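Long-range contacts in beta-galacturonidase (Eisenbergiella tayi, PDB 6NCW), which cleaves beta-linked galacturonic acid as a family 2 glycoside hydrolase and may also act on beta-glucuronides: residues 91-96 with 125-130; 310-315 with 335-340; 331-336 with 375-380. One frame throughout, in Å; residues are numbered along the deposited sequence.

Contact 1: residues 91-96 with 125-130; sequences HYNAYT and ALHVPN
Tyr92, Tyr95 and His127 form an aromatic cluster where the end of beta-sandwich strand 86-92 and the turn after it meet the loop that follows strand 109-117. Among the rings, His127 turns its edge toward the face of Tyr92 in an offset edge-to-face pair, with planes at 78°. Against Tyr95 the same imidazole is nearly parallel but slid so far that the rings barely overlap, and Tyr95 CE2 comes to 3.3 Å from His127 CE1. Apolar contact adds Leu126, whose CG lies at the edge of the phenol, 3.9 Å from Tyr92 CE2.

Hydrogen bonds fix the two ends of the cluster. With CG anti to the backbone N (chi1 177°), Tyr92 sends its hydroxyl into the opposing loop, where Tyr92 OH accepts from Leu126 N at 3.0 Å and, more directly, from His127 N at 2.8 Å; Ser124 OG is a further partner. The imidazole is held from both its nitrogens. Its ND1 is bonded to Ser134 OG, whereas the other nitrogen serves as an acceptor: Ala94 N donates to His127 NE2 over 3.3 Å, arriving 22° out of the ring plane.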
loop_
_atom_site.group_PDB
_atom_site.type_symbol
_atom_site.label_atom_id
_atom_site.label_comp_id
_atom_site.label_asym_id
_atom_site.label_seq_id
_atom_site.Cartn_x
_atom_site.Cartn_y
_atom_site.Cartn_z
ATOM N N HIS A 91 24.877 -32.197 -12.725
ATOM C CA HIS A 91 23.437 -32.412 -12.650
ATOM C C HIS A 91 22.692 -31.277 -13.334
ATOM O O HIS A 91 23.166 -30.140 -13.380
ATOM C CB HIS A 91 22.971 -32.529 -11.198
ATOM C CG HIS A 91 21.533 -32.924 -11.048
ATOM N ND1 HIS A 91 20.545 -32.027 -10.690
ATOM C CD2 HIS A 91 20.923 -34.128 -11.174
ATOM C CE1 HIS A 91 19.390 -32.665 -10.603
ATOM N NE2 HIS A 91 19.590 -33.940 -10.896
ATOM N N TYR A 92 21.526 -31.613 -13.876
ATOM C CA TYR A 92 20.579 -30.647 -14.407
ATOM C C TYR A 92 19.220 -30.914 -13.777
ATOM O O TYR A 92 18.827 -32.080 -13.611
ATOM C CB TYR A 92 20.454 -30.716 -15.940
ATOM C CG TYR A 92 19.415 -29.761 -16.481
ATOM C CD1 TYR A 92 19.761 -28.462 -16.808
ATOM C CD2 TYR A 92 18.069 -30.148 -16.633
ATOM C CE1 TYR A 92 18.811 -27.558 -17.292
ATOM C CE2 TYR A 92 17.101 -29.245 -17.113
ATOM C CZ TYR A 92 17.482 -27.950 -17.439
ATOM O OH TYR A 92 16.563 -27.021 -17.926
ATOM N N ASN A 93 18.525 -29.812 -13.432
ATOM C CA ASN A 93 17.166 -29.718 -12.884
ATOM C C ASN A 93 17.228 -29.380 -11.402
ATOM O O ASN A 93 17.810 -30.124 -10.605
ATOM C CB ASN A 93 16.336 -30.987 -13.086
ATOM C CG ASN A 93 14.835 -30.743 -12.901
ATOM O OD1 ASN A 93 14.273 -29.797 -13.465
ATOM N ND2 ASN A 93 14.187 -31.595 -12.125
ATOM N N ALA A 94 16.608 -28.262 -11.027
ATOM C CA ALA A 94 16.739 -27.727 -9.678
ATOM C C ALA A 94 16.018 -28.570 -8.639
ATOM O O ALA A 94 16.282 -28.419 -7.441
ATOM C CB ALA A 94 16.186 -26.296 -9.628
ATOM N N TYR A 95 15.105 -29.433 -9.059
ATOM C CA TYR A 95 14.036 -29.859 -8.181
ATOM C C TYR A 95 14.081 -31.333 -7.815
ATOM O O TYR A 95 13.199 -31.788 -7.082
ATOM C CB TYR A 95 12.681 -29.516 -8.827
ATOM C CG TYR A 95 12.535 -28.076 -9.258
ATOM C CD1 TYR A 95 12.386 -27.057 -8.319
ATOM C CD2 TYR A 95 12.517 -27.730 -10.616
ATOM C CE1 TYR A 95 12.215 -25.715 -8.717
ATOM C CE2 TYR A 95 12.348 -26.411 -11.024
ATOM C CZ TYR A 95 12.207 -25.408 -10.075
ATOM O OH TYR A 95 12.051 -24.104 -10.491
ATOM N N THR A 96 15.082 -32.086 -8.293
ATOM C CA THR A 96 15.234 -33.495 -7.985
ATOM C C THR A 96 16.618 -33.760 -7.385
ATOM O O THR A 96 17.595 -33.088 -7.734
ATOM C CB THR A 96 15.035 -34.361 -9.236
ATOM O OG1 THR A 96 15.771 -33.809 -10.339
ATOM C CG2 THR A 96 13.542 -34.442 -9.607
ATOM N N ALA A 125 16.515 -27.254 -21.325
ATOM C CA ALA A 125 15.226 -27.404 -21.993
ATOM C C ALA A 125 14.036 -27.250 -21.053
ATOM O O ALA A 125 12.920 -26.978 -21.520
ATOM C CB ALA A 125 15.144 -28.761 -22.699
ATOM N N LEU A 126 14.245 -27.415 -19.748
ATOM C CA LEU A 126 13.172 -27.318 -18.767
ATOM C C LEU A 126 13.135 -25.939 -18.110
ATOM O O LEU A 126 12.092 -25.276 -18.096
ATOM C CB LEU A 126 13.341 -28.438 -17.714
ATOM C CG LEU A 126 13.462 -29.858 -18.298
ATOM C CD1 LEU A 126 13.533 -30.916 -17.192
ATOM C CD2 LEU A 126 12.323 -30.174 -19.246
ATOM N N HIS A 127 14.270 -25.485 -17.582
ATOM C CA HIS A 127 14.402 -24.127 -17.076
ATOM C C HIS A 127 14.552 -23.170 -18.246
ATOM O O HIS A 127 15.599 -23.158 -18.898
ATOM C CB HIS A 127 15.598 -24.019 -16.143
ATOM C CG HIS A 127 15.413 -24.759 -14.868
ATOM N ND1 HIS A 127 14.826 -24.187 -13.762
ATOM C CD2 HIS A 127 15.700 -26.040 -14.532
ATOM C CE1 HIS A 127 14.785 -25.077 -12.788
ATOM N NE2 HIS A 127 15.314 -26.208 -13.226
ATOM N N VAL A 128 13.508 -22.377 -18.500
ATOM C CA VAL A 128 13.418 -21.397 -19.585
ATOM C C VAL A 128 12.777 -20.119 -19.037
ATOM O O VAL A 128 12.228 -20.144 -17.926
ATOM C CB VAL A 128 12.594 -21.949 -20.763
ATOM C CG1 VAL A 128 13.256 -23.204 -21.371
ATOM C CG2 VAL A 128 11.178 -22.242 -20.313
ATOM N N PRO A 129 12.811 -18.988 -19.749
ATOM C CA PRO A 129 11.995 -17.848 -19.315
ATOM C C PRO A 129 10.552 -18.313 -19.234
ATOM O O PRO A 129 10.036 -18.920 -20.173
ATOM C CB PRO A 129 12.211 -16.803 -20.419
ATOM C CG PRO A 129 13.547 -17.221 -21.068
ATOM C CD PRO A 129 13.480 -18.710 -21.035
ATOM N N ASN A 130 9.938 -18.126 -18.069
ATOM C CA ASN A 130 8.666 -18.778 -17.805
ATOM C C ASN A 130 7.904 -17.994 -16.740
ATOM O O ASN A 130 8.411 -17.023 -16.163
ATOM C CB ASN A 130 8.889 -20.231 -17.379
ATOM C CG ASN A 130 7.837 -21.183 -17.961
ATOM O OD1 ASN A 130 6.676 -20.802 -18.213
ATOM N ND2 ASN A 130 8.248 -22.424 -18.189
#

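Contact 2: residues 310-315 with 335-340; sequences TVHYPN and HARGLS. With GOL (glycerol), chain G.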
loop_
_atom_site.group_PDB
_atom_site.type_symbol
_atom_site.label_atom_id
_atom_site.label_comp_id
_atom_site.label_asym_id
_atom_site.label_seq_id
_atom_site.Cartn_x
_atom_site.Cartn_y
_atom_site.Cartn_z
ATOM N N THR A 310 1.903 -29.752 -6.893
ATOM C CA THR A 310 3.265 -29.195 -6.922
ATOM C C THR A 310 3.568 -28.540 -8.282
ATOM O O THR A 310 4.376 -29.020 -9.085
ATOM C CB THR A 310 4.284 -30.297 -6.621
ATOM O OG1 THR A 310 4.277 -31.263 -7.680
ATOM C CG2 THR A 310 3.964 -31.038 -5.326
ATOM N N VAL A 311 2.935 -27.393 -8.535
ATOM C CA VAL A 311 3.241 -26.653 -9.765
ATOM C C VAL A 311 4.650 -26.066 -9.694
ATOM O O VAL A 311 5.017 -25.434 -8.696
ATOM C CB VAL A 311 2.205 -25.543 -9.999
ATOM C CG1 VAL A 311 0.826 -26.160 -10.272
ATOM C CG2 VAL A 311 2.149 -24.563 -8.786
ATOM N N HIS A 312 5.463 -26.277 -10.740
ATOM C CA HIS A 312 5.314 -27.305 -11.792
ATOM C C HIS A 312 6.600 -28.142 -11.792
ATOM O O HIS A 312 7.346 -28.172 -12.778
ATOM C CB HIS A 312 5.107 -26.697 -13.176
ATOM C CG HIS A 312 3.850 -25.889 -13.301
ATOM N ND1 HIS A 312 2.597 -26.458 -13.279
ATOM C CD2 HIS A 312 3.655 -24.557 -13.449
ATOM C CE1 HIS A 312 1.681 -25.513 -13.423
ATOM N NE2 HIS A 312 2.296 -24.351 -13.533
ATOM N N TYR A 313 6.882 -28.801 -10.676
ATOM C CA TYR A 313 8.131 -29.536 -10.530
ATOM C C TYR A 313 8.053 -30.342 -9.244
ATOM O O TYR A 313 7.210 -30.062 -8.390
ATOM C CB TYR A 313 9.347 -28.581 -10.496
ATOM C CG TYR A 313 9.028 -27.306 -9.788
ATOM C CD1 TYR A 313 8.818 -27.295 -8.416
ATOM C CD2 TYR A 313 8.883 -26.110 -10.491
ATOM C CE1 TYR A 313 8.482 -26.147 -7.757
ATOM C CE2 TYR A 313 8.558 -24.942 -9.835
ATOM C CZ TYR A 313 8.356 -24.963 -8.459
ATOM O OH TYR A 313 8.017 -23.809 -7.780
ATOM N N PRO A 314 8.925 -31.328 -9.079
ATOM C CA PRO A 314 8.925 -32.091 -7.829
ATOM C C PRO A 314 9.320 -31.197 -6.669
ATOM O O PRO A 314 10.068 -30.228 -6.832
ATOM C CB PRO A 314 9.959 -33.202 -8.082
ATOM C CG PRO A 314 9.972 -33.352 -9.600
ATOM C CD PRO A 314 9.810 -31.919 -10.098
ATOM N N ASN A 315 8.784 -31.517 -5.490
ATOM C CA ASN A 315 8.995 -30.733 -4.280
ATOM C C ASN A 315 10.024 -31.370 -3.353
ATOM O O ASN A 315 10.303 -32.569 -3.421
ATOM C CB ASN A 315 7.685 -30.546 -3.511
ATOM C CG ASN A 315 6.898 -29.325 -3.980
ATOM O OD1 ASN A 315 7.035 -28.886 -5.140
ATOM N ND2 ASN A 315 6.090 -28.753 -3.081
ATOM N N HIS A 335 9.122 -31.676 -13.989
ATOM C CA HIS A 335 9.407 -30.258 -14.181
ATOM C C HIS A 335 9.177 -29.887 -15.642
ATOM O O HIS A 335 10.009 -30.181 -16.503
ATOM C CB HIS A 335 10.827 -29.917 -13.754
ATOM C CG HIS A 335 11.189 -28.496 -14.040
ATOM N ND1 HIS A 335 12.485 -28.076 -14.235
ATOM C CD2 HIS A 335 10.412 -27.396 -14.190
ATOM C CE1 HIS A 335 12.494 -26.772 -14.477
ATOM N NE2 HIS A 335 11.245 -26.337 -14.454
ATOM N N ALA A 336 8.045 -29.233 -15.918
ATOM C CA ALA A 336 7.718 -28.715 -17.242
ATOM C C ALA A 336 6.524 -27.769 -17.123
ATOM O O ALA A 336 5.573 -28.074 -16.397
ATOM C CB ALA A 336 7.390 -29.856 -18.209
ATOM N N ARG A 337 6.556 -26.644 -17.844
ATOM C CA ARG A 337 5.383 -25.764 -17.885
ATOM C C ARG A 337 5.298 -25.017 -19.212
ATOM O O ARG A 337 6.169 -24.191 -19.521
ATOM C CB ARG A 337 5.388 -24.757 -16.729
ATOM C CG ARG A 337 4.177 -23.816 -16.753
ATOM C CD ARG A 337 4.510 -22.297 -16.443
ATOM N NE ARG A 337 3.356 -21.500 -16.857
ATOM C CZ ARG A 337 3.112 -21.107 -18.108
ATOM N NH1 ARG A 337 3.976 -21.359 -19.088
ATOM N NH2 ARG A 337 2.000 -20.441 -18.373
ATOM N N GLY A 338 4.232 -25.282 -19.968
ATOM C CA GLY A 338 3.860 -24.432 -21.089
ATOM C C GLY A 338 4.781 -24.518 -22.285
ATOM O O GLY A 338 4.889 -23.554 -23.050
ATOM N N LEU A 339 5.476 -25.635 -22.456
ATOM C CA LEU A 339 6.496 -25.713 -23.490
ATOM C C LEU A 339 5.832 -25.970 -24.835
ATOM O O LEU A 339 4.995 -26.872 -24.966
ATOM C CB LEU A 339 7.520 -26.798 -23.157
ATOM C CG LEU A 339 8.291 -26.515 -21.855
ATOM C CD1 LEU A 339 9.127 -27.702 -21.435
ATOM C CD2 LEU A 339 9.170 -25.271 -21.982
ATOM N N SER A 340 6.186 -25.154 -25.825
ATOM C CA SER A 340 5.688 -25.327 -27.177
ATOM C C SER A 340 6.259 -26.601 -27.804
ATOM O O SER A 340 7.206 -27.223 -27.299
ATOM C CB SER A 340 6.054 -24.118 -28.036
ATOM O OG SER A 340 7.477 -24.002 -28.135
HETATM C C1 GOL G . -0.112 -22.486 -16.179
HETATM O O1 GOL G . -0.228 -23.867 -16.013
HETATM C C2 GOL G . 0.335 -21.848 -14.821
HETATM O O2 GOL G . 1.702 -21.907 -14.640
HETATM C C3 GOL G . -0.096 -20.362 -14.904
HETATM O O3 GOL G . 0.735 -19.708 -15.860
#
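A cis peptide bond precedes His312, a non-proline residue, and the imidazole of His312 packs against Arg337 in the substrate pocket of the TIM barrel. The two segments are loops that follow the neighbouring parallel strands 307-309 and 329-333, yet where they touch they run in opposite directions, 176° apart.

The backbones meet mainly through one carbonyl. His335 CA directs its hydrogen at His312 O across 3.3 Å in a nearly straight C-H...O contact, and Ala336 N adds a weak hydrogen bond to the same oxygen. Beside this junction the beta carbons of Tyr313 and His335 pack at 3.8 Å, while the phenol of Tyr313 leads away, its OH hydrogen-bonded to His278 ND1.

Arg337 starts with CG anti to its backbone N (chi1 180°) and then bends at chi2, a path that brings its methylenes alongside the imidazole: Arg337 CG lies 3.4 Å from His312 CD2. Val311 CB covers one face of that ring, and Glu333 OE1 bonds to His312 ND1, which should restrict its rotation. The guanidinium plane stands 75° from the imidazole plane.

Both side chains belong to the galacturonate site seen in this protein, and here they share a glycerol that also bonds to Asp131, Asn377 and Glu465. His312 NE2 is hydrogen-bonded at 2.7 Å to glycerol O2, which lies at the edge of the imidazole. Arg337 NE donates to that same oxygen at 2.8 Å, and Arg337 NH2 donates to glycerol O3, in the guanidinium plane, at 2.9 Å.

Contact 3: residues 331-336 with 375-380; sequences WEENHA and ILNECA
Just past the end of strand 329-333, Asn334 reaches into the loop 375-380, which follows the adjacent parallel strand of the TIM barrel. From its CB, a first torsion of 71° places CG between the backbone N and the carbonyl carbon and turns the amide to the opposing main chain, near Ile375 CA. At the tip the two branches part: Asn334 OD1 accepts from Leu376 N at 2.9 Å, in the carbonyl plane and on a lone pair, and also lies 3.1 Å from Ile375 CA, while Asn334 ND2, hydrogen-bonded outside the two segments, passes 4.0 Å from Leu376 CD2. That methyl also meets the beta carbon of Ala336, 3.7 Å from Leu376 CD2, and Cys379 SG closes on the same beta carbon more loosely.

Two waters fill out the polar side of the interface. One donates to both Glu333 OE2 (2.8 Å) and Ile375 O (2.9 Å), bridging carboxylate and main chain. The other accepts from Asn377 N and lies within bonding range of the carbonyls of Asn334 and Ala336.

Glu333 OE2 is gripped further by Trp331 NE1, which donates at 2.8 Å from the anti side, 30° out of the carboxylate plane, and by a salt bridge to Arg309. Glu333 OE1 packs 3.6 Å from Asn377 CB. Asn377, a galacturonate-binding residue, is the second residue of a type II beta turn from Leu376 to Cys379, and its OD1 is held by Arg309 and Asn428.

Around this junction, Gly374 at the end of strand 370-374 pairs through its backbone with Glu332 and Asn334; helix 349-364 packs on the Asn334 side chain through Cys356 and Ile357, and helix 384-400 covers Ile375 through Tyr394 and Ile397.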
loop_
_atom_site.group_PDB
_atom_site.type_symbol
_atom_site.label_atom_id
_atom_site.label_comp_id
_atom_site.label_asym_id
_atom_site.label_seq_id
_atom_site.Cartn_x
_atom_site.Cartn_y
_atom_site.Cartn_z
ATOM N N TRP A 331 -0.678 -34.150 -5.590
ATOM C CA TRP A 331 -0.365 -34.349 -6.996
ATOM C C TRP A 331 1.061 -33.844 -7.196
ATOM O O TRP A 331 1.327 -32.659 -6.974
ATOM C CB TRP A 331 -1.378 -33.573 -7.854
ATOM C CG TRP A 331 -1.037 -33.322 -9.314
ATOM C CD1 TRP A 331 0.136 -32.812 -9.821
ATOM C CD2 TRP A 331 -1.906 -33.501 -10.432
ATOM N NE1 TRP A 331 0.052 -32.698 -11.190
ATOM C CE2 TRP A 331 -1.189 -33.121 -11.591
ATOM C CE3 TRP A 331 -3.229 -33.940 -10.575
ATOM C CZ2 TRP A 331 -1.750 -33.169 -12.869
ATOM C CZ3 TRP A 331 -3.773 -34.008 -11.859
ATOM C CH2 TRP A 331 -3.041 -33.604 -12.982
ATOM N N GLU A 332 1.988 -34.730 -7.568
ATOM C CA GLU A 332 3.342 -34.308 -7.896
ATOM C C GLU A 332 3.580 -34.509 -9.388
ATOM O O GLU A 332 3.164 -35.520 -9.956
ATOM C CB GLU A 332 4.397 -35.057 -7.066
ATOM C CG GLU A 332 5.813 -34.542 -7.315
ATOM C CD GLU A 332 6.865 -35.000 -6.292
ATOM O OE1 GLU A 332 7.425 -34.128 -5.582
ATOM O OE2 GLU A 332 7.155 -36.218 -6.205
ATOM N N GLU A 333 4.217 -33.532 -10.039
ATOM C CA GLU A 333 4.466 -33.625 -11.475
ATOM C C GLU A 333 5.940 -33.387 -11.791
ATOM O O GLU A 333 6.683 -32.831 -10.982
ATOM C CB GLU A 333 3.584 -32.640 -12.272
ATOM C CG GLU A 333 3.716 -31.153 -11.896
ATOM C CD GLU A 333 2.627 -30.316 -12.568
ATOM O OE1 GLU A 333 2.862 -29.115 -12.854
ATOM O OE2 GLU A 333 1.521 -30.872 -12.798
ATOM N N ASN A 334 6.362 -33.833 -12.981
ATOM C CA ASN A 334 7.719 -33.572 -13.433
ATOM C C ASN A 334 7.875 -32.093 -13.797
ATOM O O ASN A 334 6.903 -31.336 -13.868
ATOM C CB ASN A 334 8.107 -34.485 -14.608
ATOM C CG ASN A 334 7.396 -34.155 -15.929
ATOM O OD1 ASN A 334 6.315 -33.562 -15.974
ATOM N ND2 ASN A 334 8.015 -34.572 -17.023
ATOM N N HIS A 335 9.122 -31.676 -13.989
ATOM C CA HIS A 335 9.407 -30.258 -14.181
ATOM C C HIS A 335 9.177 -29.887 -15.642
ATOM O O HIS A 335 10.009 -30.181 -16.503
ATOM C CB HIS A 335 10.827 -29.917 -13.754
ATOM C CG HIS A 335 11.189 -28.496 -14.040
ATOM N ND1 HIS A 335 12.485 -28.076 -14.235
ATOM C CD2 HIS A 335 10.412 -27.396 -14.190
ATOM C CE1 HIS A 335 12.494 -26.772 -14.477
ATOM N NE2 HIS A 335 11.245 -26.337 -14.454
ATOM N N ALA A 336 8.045 -29.233 -15.918
ATOM C CA ALA A 336 7.718 -28.715 -17.242
ATOM C C ALA A 336 6.524 -27.769 -17.123
ATOM O O ALA A 336 5.573 -28.074 -16.397
ATOM C CB ALA A 336 7.390 -29.856 -18.209
ATOM N N ILE A 375 2.419 -35.032 -15.566
ATOM C CA ILE A 375 3.509 -34.677 -16.469
ATOM C C ILE A 375 3.124 -33.465 -17.311
ATOM O O ILE A 375 1.941 -33.183 -17.530
ATOM C CB ILE A 375 3.913 -35.849 -17.397
ATOM C CG1 ILE A 375 2.738 -36.294 -18.278
ATOM C CG2 ILE A 375 4.458 -37.012 -16.607
ATOM C CD1 ILE A 375 3.113 -37.421 -19.242
ATOM N N LEU A 376 4.146 -32.739 -17.764
ATOM C CA LEU A 376 4.050 -31.861 -18.934
ATOM C C LEU A 376 2.843 -30.924 -18.868
ATOM O O LEU A 376 2.031 -30.839 -19.801
ATOM C CB LEU A 376 4.013 -32.692 -20.215
ATOM C CG LEU A 376 5.219 -33.599 -20.455
ATOM C CD1 LEU A 376 5.053 -34.290 -21.808
ATOM C CD2 LEU A 376 6.546 -32.812 -20.353
ATOM N N ASN A 377 2.744 -30.199 -17.754
ATOM C CA ASN A 377 1.737 -29.159 -17.597
ATOM C C ASN A 377 1.692 -28.221 -18.801
ATOM O O ASN A 377 2.692 -27.585 -19.146
ATOM C CB ASN A 377 2.014 -28.362 -16.320
ATOM C CG ASN A 377 1.069 -27.187 -16.170
ATOM O OD1 ASN A 377 -0.056 -27.341 -15.680
ATOM N ND2 ASN A 377 1.513 -26.001 -16.611
ATOM N N GLU A 378 0.520 -28.149 -19.438
ATOM C CA GLU A 378 0.249 -27.238 -20.551
ATOM C C GLU A 378 1.285 -27.342 -21.679
ATOM O O GLU A 378 1.571 -26.361 -22.367
ATOM C CB GLU A 378 0.144 -25.791 -20.059
ATOM C CG GLU A 378 -1.060 -25.552 -19.149
ATOM C CD GLU A 378 -1.408 -24.075 -19.002
ATOM O OE1 GLU A 378 -0.625 -23.220 -19.488
ATOM O OE2 GLU A 378 -2.471 -23.773 -18.397
ATOM N N CYS A 379 1.848 -28.520 -21.906
ATOM C CA CYS A 379 2.740 -28.684 -23.047
ATOM C C CYS A 379 1.909 -29.009 -24.296
ATOM O O CYS A 379 0.673 -28.912 -24.288
ATOM C CB CYS A 379 3.828 -29.700 -22.704
ATOM S SG CYS A 379 4.914 -29.060 -21.370
ATOM N N ALA A 380 2.574 -29.346 -25.407
ATOM C CA ALA A 380 1.909 -29.336 -26.720
ATOM C C ALA A 380 1.208 -30.670 -27.017
ATOM O O ALA A 380 1.536 -31.387 -27.966
ATOM C CB ALA A 380 2.913 -28.979 -27.812
HETATM O O HOH W 1 0.647 -31.702 -15.336
HETATM O O HOH W 2 4.708 -30.739 -15.540
#

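How the contacts relate
The three contacts form a continuous path from the beta-sandwich to the sugar pocket. Contacts 2 and 3 are closest, their centres about 5 Å apart, and share His335 and Ala336. Glu333 of contact 3 is well placed to orient a ligand-binding ring of contact 2, with Glu333 OE1 and His312 ND1 2.7 Å apart, and Gly338 N bonds to Asn377 O at 2.9 Å. Contact 1, its centre about 9 Å from that of contact 2, backs the pocket: Asn93 OD1 holds His335 ND1 at 2.6 Å, and Asn130 ND2 reaches Arg337 O at 3.0 Å. It holds no ligand-binding residue itself; its Tyr95 side chain lies about 8 Å from that of His312 and about 11 Å from a bound glycerol.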